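Conserved hypothetical protein (PDB 2EWC) is of unknown function but belongs to the highly conserved YjgF family and is a putative translation initiation inhibitor. Local coordinates at residues B[77-80]-B[81-85]. Numbering follows the deposited sequence.
Sequences PVME and KMIKE
With chi1 of Met79 at 179°, its CG stands trans to the backbone N, next to the carbonyl carbon, while chi1 of Ile83 at -76° sends CG1 beside the backbone N; the two side chains, one helical turn apart, cross at a slant. Met79 CG lies 3.7 Å from Ile83 CD1, Met79 SE lies 3.9 Å from Ile83 CD1, and the bend at chi3 (61°) of the selenomethionine brings CE back to the same methyl. The backbones of the same two residues are joined as well: Ile83 N donates to Met79 O at 2.8 Å, arriving nearly along the C=O axis. One residue on, Lys84 N bonds to Glu80 O at 3.1 Å, and the lysine chain folds over this carbonyl, its CG 3.3 Å from Glu80 O. The charged ends of Glu80 and Lys84 do not touch: Glu80 OE1 makes a salt bridge with Arg13 of a second subunit, and Lys84 NZ a weak hydrogen bond to the O of Asp12 of that second subunit. Met79 and Ile83 face strands 63-70 and 93-98, Ile83 also reaching Phe46 of helix 38-54, where Val78 and Met82 pack too. These are i to i+4 contacts of an amphipathic alpha-helix, the crossover helix of a beta-alpha-beta unit in the YjgF fold.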
loop_
_atom_site.group_PDB
_atom_site.type_symbol
_atom_site.label_atom_id
_atom_site.label_comp_id
_atom_site.label_asym_id
_atom_site.label_seq_id
_atom_site.Cartn_x
_atom_site.Cartn_y
_atom_site.Cartn_z
ATOM N N PRO B 77 -13.957 26.921 0.066
ATOM C CA PRO B 77 -15.333 26.613 0.528
ATOM C C PRO B 77 -16.327 27.790 0.430
ATOM O O PRO B 77 -17.527 27.568 0.244
ATOM C CB PRO B 77 -15.159 26.200 2.009
ATOM C CG PRO B 77 -13.713 25.897 2.195
ATOM C CD PRO B 77 -12.950 26.691 1.122
ATOM N N VAL B 78 -15.846 29.026 0.567
ATOM C CA VAL B 78 -16.717 30.192 0.377
ATOM C C VAL B 78 -17.167 30.187 -1.077
ATOM O O VAL B 78 -18.343 30.353 -1.350
ATOM C CB VAL B 78 -16.013 31.533 0.719
ATOM C CG1 VAL B 78 -16.974 32.731 0.507
ATOM C CG2 VAL B 78 -15.449 31.512 2.170
HETATM N N MSE B 79 -16.229 29.988 -2.006
HETATM C CA MSE B 79 -16.578 29.965 -3.425
HETATM C C MSE B 79 -17.516 28.800 -3.764
HETATM O O MSE B 79 -18.430 28.963 -4.568
HETATM C CB MSE B 79 -15.328 29.938 -4.332
HETATM C CG MSE B 79 -15.665 29.893 -5.868
HETATM SE SE MSE B 79 -14.290 29.546 -7.003
HETATM C CE MSE B 79 -13.816 27.896 -6.424
ATOM N N GLU B 80 -17.253 27.632 -3.178
ATOM C CA GLU B 80 -18.039 26.433 -3.449
ATOM C C GLU B 80 -19.503 26.597 -3.071
ATOM O O GLU B 80 -20.382 26.113 -3.804
ATOM C CB GLU B 80 -17.463 25.228 -2.718
ATOM C CG GLU B 80 -16.258 24.656 -3.439
ATOM C CD GLU B 80 -15.725 23.411 -2.770
ATOM O OE1 GLU B 80 -16.165 23.090 -1.644
ATOM O OE2 GLU B 80 -14.861 22.753 -3.376
ATOM N N LYS B 81 -19.756 27.267 -1.939
ATOM C CA LYS B 81 -21.118 27.613 -1.508
ATOM C C LYS B 81 -21.813 28.501 -2.549
ATOM O O LYS B 81 -22.977 28.292 -2.884
ATOM C CB LYS B 81 -21.107 28.330 -0.140
ATOM C CG LYS B 81 -22.493 28.814 0.311
ATOM C CD LYS B 81 -22.487 29.656 1.631
ATOM C CE LYS B 81 -23.940 30.069 1.976
ATOM N NZ LYS B 81 -24.076 30.976 3.158
HETATM N N MSE B 82 -21.083 29.495 -3.044
HETATM C CA MSE B 82 -21.616 30.452 -4.006
HETATM C C MSE B 82 -21.859 29.812 -5.378
HETATM O O MSE B 82 -22.810 30.161 -6.081
HETATM C CB MSE B 82 -20.643 31.625 -4.137
HETATM C CG MSE B 82 -21.254 32.978 -3.824
HETATM SE SE MSE B 82 -22.217 33.133 -2.267
HETATM C CE MSE B 82 -23.524 31.981 -2.472
ATOM N N ILE B 83 -20.987 28.878 -5.747
ATOM C CA ILE B 83 -21.139 28.104 -6.973
ATOM C C ILE B 83 -22.448 27.290 -6.935
ATOM O O ILE B 83 -23.237 27.313 -7.885
ATOM C CB ILE B 83 -19.916 27.203 -7.205
ATOM C CG1 ILE B 83 -18.741 28.057 -7.713
ATOM C CG2 ILE B 83 -20.234 26.067 -8.218
ATOM C CD1 ILE B 83 -17.422 27.284 -7.812
ATOM N N LYS B 84 -22.688 26.617 -5.811
ATOM C CA LYS B 84 -23.848 25.753 -5.685
ATOM C C LYS B 84 -25.141 26.564 -5.773
ATOM O O LYS B 84 -26.096 26.122 -6.390
ATOM C CB LYS B 84 -23.748 24.863 -4.444
ATOM C CG LYS B 84 -22.621 23.845 -4.623
ATOM C CD LYS B 84 -22.614 22.755 -3.614
ATOM C CE LYS B 84 -21.645 23.038 -2.510
ATOM N NZ LYS B 84 -22.013 22.216 -1.313
ATOM N N GLU B 85 -25.123 27.783 -5.236
ATOM C CA GLU B 85 -26.273 28.692 -5.328
ATOM C C GLU B 85 -26.488 29.307 -6.725
ATOM O O GLU B 85 -27.623 29.555 -7.129
ATOM C CB GLU B 85 -26.166 29.794 -4.269
ATOM C CG GLU B 85 -26.304 29.289 -2.810
ATOM C CD GLU B 85 -26.163 30.416 -1.773
ATOM O OE1 GLU B 85 -26.081 31.596 -2.213
ATOM O OE2 GLU B 85 -26.126 30.132 -0.539
#